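Local coordinates for protein interpain A (Prevotella intermedia, PDB 3BB7) that is the zymogen of a bacterial cysteine protease, here its pro-region and papain-like catalytic domain, and probably hydrolyses peptide bonds once activated, at residues P33-V38 against A277-V282; A213-Y218 against D312-V317; D239-E244 against H249-G254. The protein carries 1 engineered substitution. One frame throughout, in Å; residues are numbered along the deposited sequence. Where two conformers were deposited one is given.

All three contacts draw on one long antiparallel sheet that runs from the pro-region into the catalytic domain. Contact 1 joins the two parts of the zymogen, strand 35-39 to Leu-279 beside strand 280-283, almost wholly through apolar contact round one leucine methyl, with no hydrogen bond. Contact 2 is also buried and wholly apolar; it sets helix 208-218 against strand 312-315 and the turn after it. Contact 3, partly buried, adds polar bonds where the chain passes from helix 234-246 into strand 251-255. Strands 312-315 and 251-255 are neighbours, so contacts 2 and 3 share a backbone seam, with centres about 13 Å apart, against about 27 Å for contacts 1 and 2. Val-280 CG1 meets Val-241 CG1 at 4.0 Å, linking contacts 1 and 3.

Contact 1 of 3, residues P33-V38 against A277-V282; sequences PELLGV and AGLVSV
Leu-279 and Leu-35 meet through one methyl each: CD2 of Leu-279 lies 3.7 Å from CD2 of Leu-35, and the two side chains cross at about a right angle. Leu-279 supplies most of the buried surface. Its CG stands beside the backbone N and anti to the carbonyl carbon (chi1 -77°), and from there the CD2 branch reaches across to segment 33-38. Leu-35 answers from an extended start, with CG anti to the backbone N (chi1 -178°), which carries its isobutyl group out from the strand to Leu-279. The same CD2 of Leu-279 has looser neighbours along the strand: it is 4.4 Å from CG1 of Val-38 and also 4.4 Å from CA of Gly-37. No hydrogen bond joins the segments, so apolar contact around a single leucine branch is what they share directly.

Even the nearest CA atoms, those of Gly-37 and Leu-279, are 7.6 Å apart, because strand 292-294 runs between strands 35-39 and 280-283. The backbone bonds of Leu-36 with Lys-295 and of Val-38 with Tyr-293 tie the pro-region strand to that side. Leu-279 packs on Tyr-293 of the intervening strand and reaches past it to Leu-35. On the other side of strand 35-39, Leu-36 and Gly-37 both face Val-25 in a classic beta bulge. The side chain of Leu-36 points away from Leu-279 and packs on Trp-54, Ile-58 and Ile-62 of helix 49-68. The arrangement is that of an antiparallel sheet continued across a domain boundary: strands of the Spi-inhibitor-like pro-region extend the sheet of the C10 peptidase, a member of the papain-like clan CA.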
loop_
_atom_site.group_PDB
_atom_site.type_symbol
_atom_site.label_atom_id
_atom_site.label_comp_id
_atom_site.label_asym_id
_atom_site.label_seq_id
_atom_site.Cartn_x
_atom_site.Cartn_y
_atom_site.Cartn_z
ATOM N N PRO A 33 10.959 6.326 -19.534
ATOM C CA PRO A 33 12.191 5.690 -19.049
ATOM C C PRO A 33 12.057 4.181 -19.188
ATOM O O PRO A 33 10.952 3.647 -19.030
ATOM C CB PRO A 33 12.238 6.071 -17.574
ATOM C CG PRO A 33 10.829 6.390 -17.213
ATOM C CD PRO A 33 10.156 6.917 -18.443
ATOM N N GLU A 34 13.162 3.494 -19.478
ATOM C CA GLU A 34 13.100 2.075 -19.762
ATOM C C GLU A 34 12.704 1.263 -18.519
ATOM O O GLU A 34 11.791 0.460 -18.560
ATOM C CB GLU A 34 14.447 1.604 -20.269
ATOM C CG GLU A 34 14.398 0.170 -20.768
ATOM C CD GLU A 34 15.694 -0.328 -21.364
ATOM O OE1 GLU A 34 16.794 -0.089 -20.793
ATOM O OE2 GLU A 34 15.589 -1.007 -22.408
ATOM N N LEU A 35 13.418 1.428 -17.420
ATOM C CA LEU A 35 13.097 0.609 -16.263
ATOM C C LEU A 35 11.984 1.258 -15.455
ATOM O O LEU A 35 12.141 2.391 -14.967
ATOM C CB LEU A 35 14.329 0.381 -15.395
ATOM C CG LEU A 35 13.900 -0.523 -14.231
ATOM C CD1 LEU A 35 14.445 -1.896 -14.340
ATOM C CD2 LEU A 35 14.162 0.091 -12.888
ATOM N N LEU A 36 10.882 0.529 -15.298
ATOM C CA LEU A 36 9.697 1.035 -14.557
ATOM C C LEU A 36 9.630 0.476 -13.143
ATOM O O LEU A 36 9.068 1.108 -12.251
ATOM C CB LEU A 36 8.418 0.686 -15.316
ATOM C CG LEU A 36 8.399 1.163 -16.785
ATOM C CD1 LEU A 36 7.212 0.568 -17.514
ATOM C CD2 LEU A 36 8.322 2.683 -16.813
ATOM N N GLY A 37 10.170 -0.724 -12.947
ATOM C CA GLY A 37 10.130 -1.376 -11.648
ATOM C C GLY A 37 11.081 -2.529 -11.597
ATOM O O GLY A 37 11.474 -3.091 -12.625
ATOM N N VAL A 38 11.464 -2.896 -10.396
ATOM C CA VAL A 38 12.446 -3.960 -10.211
ATOM C C VAL A 38 12.251 -4.616 -8.861
ATOM O O VAL A 38 12.040 -3.937 -7.886
ATOM C CB VAL A 38 13.922 -3.460 -10.408
ATOM C CG1 VAL A 38 14.267 -2.279 -9.489
ATOM C CG2 VAL A 38 14.955 -4.634 -10.296
ATOM N N ALA A 277 17.664 6.876 -7.954
ATOM C CA ALA A 277 17.007 7.216 -9.181
ATOM C C ALA A 277 15.529 7.577 -8.990
ATOM O O ALA A 277 14.821 7.825 -9.965
ATOM C CB ALA A 277 17.153 6.062 -10.140
ATOM N N GLY A 278 15.076 7.650 -7.734
ATOM C CA GLY A 278 13.737 8.135 -7.430
ATOM C C GLY A 278 12.648 7.070 -7.453
ATOM O O GLY A 278 11.483 7.391 -7.195
ATOM N N LEU A 279 12.985 5.812 -7.780
ATOM C CA LEU A 279 11.987 4.723 -7.570
ATOM C C LEU A 279 11.666 4.565 -6.088
ATOM O O LEU A 279 12.529 4.779 -5.224
ATOM C CB LEU A 279 12.494 3.384 -8.124
ATOM C CG LEU A 279 12.419 3.237 -9.645
ATOM C CD1 LEU A 279 13.405 4.146 -10.335
ATOM C CD2 LEU A 279 12.654 1.769 -9.985
ATOM N N VAL A 280 10.425 4.203 -5.777
ATOM C CA VAL A 280 10.037 4.037 -4.374
ATOM C C VAL A 280 9.948 2.554 -4.008
ATOM O O VAL A 280 9.530 1.724 -4.831
ATOM C CB VAL A 280 8.723 4.779 -4.064
ATOM C CG1 VAL A 280 8.940 6.280 -4.187
ATOM C CG2 VAL A 280 7.575 4.309 -4.989
ATOM N N SER A 281 10.346 2.217 -2.781
ATOM C CA SER A 281 10.154 0.892 -2.255
ATOM C C SER A 281 8.702 0.726 -1.883
ATOM O O SER A 281 8.148 1.544 -1.133
ATOM C CB SER A 281 11.043 0.698 -1.031
ATOM O OG SER A 281 10.868 -0.597 -0.477
ATOM N N VAL A 282 8.083 -0.328 -2.402
ATOM C CA VAL A 282 6.652 -0.576 -2.228
ATOM C C VAL A 282 6.411 -1.939 -1.570
ATOM O O VAL A 282 6.986 -2.963 -1.987
ATOM C CB VAL A 282 5.920 -0.562 -3.567
ATOM C CG1 VAL A 282 4.425 -0.850 -3.394
ATOM C CG2 VAL A 282 6.108 0.780 -4.304
#

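Contact 2 of 3, residues A213-Y218 against D312-V317; sequences AGLRTY and DMVRGV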
loop_
_atom_site.group_PDB
_atom_site.type_symbol
_atom_site.label_atom_id
_atom_site.label_comp_id
_atom_site.label_asym_id
_atom_site.label_seq_id
_atom_site.Cartn_x
_atom_site.Cartn_y
_atom_site.Cartn_z
ATOM N N ALA A 213 -8.868 10.087 9.381
ATOM C CA ALA A 213 -9.736 10.463 10.513
ATOM C C ALA A 213 -9.694 9.446 11.638
ATOM O O ALA A 213 -9.634 9.818 12.813
ATOM C CB ALA A 213 -11.163 10.710 10.036
ATOM N N GLY A 214 -9.684 8.168 11.281
ATOM C CA GLY A 214 -9.705 7.117 12.275
ATOM C C GLY A 214 -8.347 7.004 12.950
ATOM O O GLY A 214 -8.248 6.629 14.123
ATOM N N LEU A 215 -7.275 7.245 12.191
ATOM C CA LEU A 215 -5.956 7.254 12.790
ATOM C C LEU A 215 -5.845 8.370 13.848
ATOM O O LEU A 215 -5.273 8.143 14.931
ATOM C CB LEU A 215 -4.887 7.393 11.699
ATOM C CG LEU A 215 -4.574 6.084 10.958
ATOM C CD1 LEU A 215 -3.818 6.379 9.641
ATOM C CD2 LEU A 215 -3.777 5.105 11.814
ATOM N N ARG A 216 -6.407 9.557 13.574
ATOM C CA ARG A 216 -6.448 10.634 14.596
ATOM C C ARG A 216 -7.257 10.207 15.804
ATOM O O ARG A 216 -6.837 10.396 16.966
ATOM C CB ARG A 216 -7.034 11.955 14.032
ATOM C CG ARG A 216 -6.153 12.616 12.959
ATOM C CD ARG A 216 -6.763 13.932 12.484
ATOM N NE ARG A 216 -7.976 13.806 11.691
ATOM C CZ ARG A 216 -8.009 13.786 10.365
ATOM N NH1 ARG A 216 -6.882 13.792 9.667
ATOM N NH2 ARG A 216 -9.182 13.739 9.726
ATOM N N THR A 217 -8.474 9.718 15.530
ATOM C CA THR A 217 -9.476 9.548 16.571
ATOM C C THR A 217 -9.310 8.306 17.417
ATOM O O THR A 217 -9.430 8.379 18.662
ATOM C CB THR A 217 -10.875 9.608 15.966
ATOM O OG1 THR A 217 -11.072 10.946 15.493
ATOM C CG2 THR A 217 -11.960 9.304 16.986
ATOM N N TYR A 218 -9.101 7.161 16.760
ATOM C CA TYR A 218 -9.081 5.875 17.451
ATOM C C TYR A 218 -7.672 5.423 17.803
ATOM O O TYR A 218 -7.496 4.640 18.726
ATOM C CB TYR A 218 -9.793 4.801 16.619
ATOM C CG TYR A 218 -11.222 5.170 16.335
ATOM C CD1 TYR A 218 -11.660 5.408 15.044
ATOM C CD2 TYR A 218 -12.147 5.275 17.375
ATOM C CE1 TYR A 218 -12.958 5.770 14.774
ATOM C CE2 TYR A 218 -13.480 5.584 17.121
ATOM C CZ TYR A 218 -13.881 5.866 15.819
ATOM O OH TYR A 218 -15.184 6.228 15.553
ATOM N N ASP A 312 -3.772 8.854 -3.318
ATOM C CA ASP A 312 -3.915 9.574 -2.075
ATOM C C ASP A 312 -2.810 9.074 -1.161
ATOM O O ASP A 312 -2.300 7.957 -1.341
ATOM C CB ASP A 312 -5.252 9.239 -1.400
ATOM C CG ASP A 312 -6.447 9.420 -2.316
ATOM O OD1 ASP A 312 -7.361 8.560 -2.276
ATOM O OD2 ASP A 312 -6.473 10.403 -3.084
ATOM N N MET A 313 -2.426 9.873 -0.177
ATOM C CA MET A 313 -1.518 9.371 0.848
ATOM C C MET A 313 -2.026 9.792 2.201
ATOM O O MET A 313 -2.686 10.831 2.349
ATOM C CB MET A 313 -0.059 9.806 0.607
ATOM C CG MET A 313 0.334 11.165 1.088
ATOM S SD MET A 313 2.130 11.526 1.234
ATOM C CE MET A 313 2.601 11.469 -0.497
ATOM N N VAL A 314 -1.671 9.013 3.209
ATOM C CA VAL A 314 -1.878 9.442 4.586
ATOM C C VAL A 314 -0.489 9.667 5.126
ATOM O O VAL A 314 0.328 8.715 5.157
ATOM C CB VAL A 314 -2.645 8.420 5.432
ATOM C CG1 VAL A 314 -2.731 8.932 6.856
ATOM C CG2 VAL A 314 -4.029 8.196 4.861
ATOM N N ARG A 315 -0.203 10.915 5.506
ATOM C CA ARG A 315 1.062 11.256 6.131
ATOM C C ARG A 315 0.783 11.673 7.578
ATOM O O ARG A 315 -0.387 11.787 7.988
ATOM C CB ARG A 315 1.789 12.338 5.316
ATOM C CG ARG A 315 1.136 13.689 5.331
ATOM C CD ARG A 315 1.926 14.689 4.470
ATOM N NE ARG A 315 1.143 15.909 4.357
ATOM C CZ ARG A 315 1.578 17.023 3.785
ATOM N NH1 ARG A 315 2.816 17.075 3.295
ATOM N NH2 ARG A 315 0.765 18.076 3.701
ATOM N N GLY A 316 1.836 11.861 8.375
ATOM C CA GLY A 316 1.664 12.276 9.766
ATOM C C GLY A 316 1.502 11.121 10.735
ATOM O O GLY A 316 1.090 11.325 11.859
ATOM N N VAL A 317 1.816 9.901 10.295
ATOM C CA VAL A 317 1.729 8.723 11.144
ATOM C C VAL A 317 3.145 8.363 11.589
ATOM O O VAL A 317 4.017 7.970 10.775
ATOM C CB VAL A 317 1.071 7.546 10.407
ATOM C CG1 VAL A 317 1.018 6.300 11.300
ATOM C CG2 VAL A 317 -0.369 7.935 9.958
#
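In the catalytic domain of this C10 peptidase, helix 208-218 and the end of strand 312-315 enclose part of a hydrophobic core, and Leu-215 is the helix residue that reaches across to Val-314 and Val-317. A single methyl does the touching. Leu-215 CD1 lies 3.8 Å from CG2 of Val-317 and 3.9 Å from CG1 of Val-314, so this one branch meets both valines. The Leu-215 side chain crosses that of Val-317 at about a right angle and that of Val-314 more obliquely. The valines offer different branches: CG1 of Val-314 is anti to the backbone N (chi1 177°), whereas the CG2 that Val-317 presents is anti to the carbonyl carbon.

Between them the chain leaves the strand and turns at Gly-316, whose positive phi (89°) helps bring Val-317 round to the same leucine methyl. This is a helix-on-sheet layer of the papain-like fold, in which helix 116-128, which begins at Ala-116, the engineered residue at the predicted nucleophile position, also takes part: Leu-215 packs on its Thr-121 and Leu-125, and Val-317 on Val-124 and Leu-125. Phe-221, in the loop after helix 208-218, touches both Leu-215 and Val-317. Met-313 points to the other face of the strand, packing on Trp-237, Ile-240 and Val-241 of helix 234-246, while Arg-315 makes a salt bridge to Glu-225.

Contact 3 of 3, residues D239-E244 against H249-G254; sequences DIVFSE and HPLIYG
The chain of Glu-244 is bent at chi2 (-74°), and His-249 holds CG beside its backbone N and anti to the carbonyl carbon; together these turns bring the carboxylate to the ring edge. ND1 of His-249 donates to OE1 of Glu-244 at 2.8 Å. The bond is fairly straight, with an angle of 159° at the hydrogen, and the oxygen lies in the ring plane, met nearly along its C-O axis. The carboxylate and ring planes are 37° apart. A second bond joins the same two residues through the backbone: His-249 N donates to Glu-244 O at 3.0 Å, so this histidine is gripped at both its main chain and its ring. The nearby carboxylate would probably favour a protonated ring.

Here helix 234-246 ends and the chain returns after a short loop as strand 251-255 of the central sheet of the papain-like catalytic domain. Next to the polar pair, toward the strand, the helix rests on Leu-251, whose two methyls divide the work. CD2 lies 3.9 Å from CB of Glu-244, with the two side chains crossing at about a right angle, and CD1 lies 4.1 Å from CA of Val-241. CG2 of Val-241 adds a looser contact, 4.3 Å from Leu-251 CD1. Met-313 of the adjoining strand packs on both Val-241 and Leu-251, and the ring of Tyr-318 meets that of His-249.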
loop_
_atom_site.group_PDB
_atom_site.type_symbol
_atom_site.label_atom_id
_atom_site.label_comp_id
_atom_site.label_asym_id
_atom_site.label_seq_id
_atom_site.Cartn_x
_atom_site.Cartn_y
_atom_site.Cartn_z
ATOM N N ASP A 239 8.598 15.553 -3.666
ATOM C CA ASP A 239 9.320 16.139 -2.517
ATOM C C ASP A 239 8.691 15.751 -1.163
ATOM O O ASP A 239 9.422 15.557 -0.178
ATOM C CB ASP A 239 9.433 17.656 -2.683
ATOM C CG ASP A 239 10.572 18.050 -3.644
ATOM O OD1 ASP A 239 10.659 19.251 -3.989
ATOM O OD2 ASP A 239 11.383 17.165 -4.065
ATOM N N ILE A 240 7.369 15.615 -1.119
ATOM C CA ILE A 240 6.728 15.127 0.098
ATOM C C ILE A 240 7.195 13.701 0.377
ATOM O O ILE A 240 7.558 13.366 1.511
ATOM C CB ILE A 240 5.180 15.177 -0.001
ATOM C CG1 ILE A 240 4.731 16.639 -0.064
ATOM C CG2 ILE A 240 4.554 14.459 1.180
ATOM C CD1 ILE A 240 3.272 16.798 -0.423
ATOM N N VAL A 241 7.156 12.839 -0.640
ATOM C CA VAL A 241 7.628 11.464 -0.470
ATOM C C VAL A 241 9.080 11.420 0.033
ATOM O O VAL A 241 9.380 10.747 1.052
ATOM C CB VAL A 241 7.481 10.653 -1.762
ATOM C CG1 VAL A 241 8.098 9.245 -1.585
ATOM C CG2 VAL A 241 5.970 10.541 -2.146
ATOM N N PHE A 242 9.984 12.138 -0.630
ATOM C CA PHE A 242 11.396 12.105 -0.193
ATOM C C PHE A 242 11.602 12.653 1.204
ATOM O O PHE A 242 12.379 12.102 1.985
ATOM C CB PHE A 242 12.312 12.827 -1.171
ATOM C CG PHE A 242 12.246 12.314 -2.586
ATOM C CD1 PHE A 242 12.149 10.940 -2.870
ATOM C CD2 PHE A 242 12.306 13.229 -3.640
ATOM C CE1 PHE A 242 12.110 10.493 -4.211
ATOM C CE2 PHE A 242 12.276 12.810 -4.972
ATOM C CZ PHE A 242 12.183 11.439 -5.267
ATOM N N SER A 243 10.921 13.750 1.520
ATOM C CA SER A 243 11.053 14.355 2.834
ATOM C C SER A 243 10.536 13.418 3.941
ATOM O O SER A 243 11.186 13.270 5.019
ATOM C CB SER A 243 10.440 15.753 2.875
ATOM O OG SER A 243 9.042 15.712 2.725
ATOM N N GLU A 244 9.394 12.774 3.701
ATOM C CA GLU A 244 8.839 11.924 4.734
ATOM C C GLU A 244 9.724 10.690 4.933
ATOM O O GLU A 244 9.992 10.279 6.050
ATOM C CB GLU A 244 7.420 11.503 4.381
ATOM C CG GLU A 244 6.431 12.615 4.522
ATOM C CD GLU A 244 6.101 12.958 5.941
ATOM O OE1 GLU A 244 6.445 12.201 6.881
ATOM O OE2 GLU A 244 5.454 14.008 6.115
ATOM N N HIS A 249 9.640 7.901 7.895
ATOM C CA HIS A 249 8.195 7.744 7.978
ATOM C C HIS A 249 7.604 7.039 6.767
ATOM O O HIS A 249 7.365 7.679 5.732
ATOM C CB HIS A 249 7.515 9.109 8.063
ATOM C CG HIS A 249 7.968 9.962 9.207
ATOM N ND1 HIS A 249 7.741 11.320 9.228
ATOM C CD2 HIS A 249 8.596 9.663 10.368
ATOM C CE1 HIS A 249 8.223 11.829 10.353
ATOM N NE2 HIS A 249 8.742 10.845 11.067
ATOM N N PRO A 250 7.329 5.726 6.880
ATOM C CA PRO A 250 6.688 5.031 5.757
ATOM C C PRO A 250 5.302 5.613 5.559
ATOM O O PRO A 250 4.672 6.094 6.538
ATOM C CB PRO A 250 6.588 3.589 6.236
ATOM C CG PRO A 250 7.503 3.464 7.440
ATOM C CD PRO A 250 7.610 4.850 8.034
ATOM N N LEU A 251 4.832 5.598 4.308
ATOM C CA LEU A 251 3.586 6.255 3.907
ATOM C C LEU A 251 2.496 5.290 3.466
ATOM O O LEU A 251 2.742 4.452 2.618
ATOM C CB LEU A 251 3.837 7.238 2.758
ATOM C CG LEU A 251 4.829 8.370 3.082
ATOM C CD1 LEU A 251 5.184 9.130 1.835
ATOM C CD2 LEU A 251 4.223 9.306 4.085
ATOM N N ILE A 252 1.301 5.420 4.030
ATOM C CA ILE A 252 0.138 4.691 3.539
ATOM C C ILE A 252 -0.291 5.389 2.242
ATOM O O ILE A 252 -0.446 6.625 2.220
ATOM C CB ILE A 252 -0.992 4.796 4.588
ATOM C CG1 ILE A 252 -0.537 4.170 5.922
ATOM C CG2 ILE A 252 -2.301 4.181 4.061
ATOM C CD1 ILE A 252 -1.420 4.536 7.120
ATOM N N TYR A 253 -0.453 4.642 1.148
ATOM C CA TYR A 253 -0.666 5.245 -0.166
ATOM C C TYR A 253 -1.716 4.422 -0.915
ATOM O O TYR A 253 -1.721 3.198 -0.832
ATOM C CB TYR A 253 0.660 5.183 -0.917
ATOM C CG TYR A 253 0.839 6.094 -2.130
ATOM C CD1 TYR A 253 1.602 7.255 -2.034
ATOM C CD2 TYR A 253 0.238 5.797 -3.359
ATOM C CE1 TYR A 253 1.811 8.072 -3.130
ATOM C CE2 TYR A 253 0.437 6.614 -4.484
ATOM C CZ TYR A 253 1.219 7.761 -4.359
ATOM O OH TYR A 253 1.437 8.564 -5.471
ATOM N N GLY A 254 -2.609 5.064 -1.663
ATOM C CA GLY A 254 -3.570 4.281 -2.429
ATOM C C GLY A 254 -4.731 5.121 -2.883
ATOM O O GLY A 254 -4.671 6.357 -2.878
#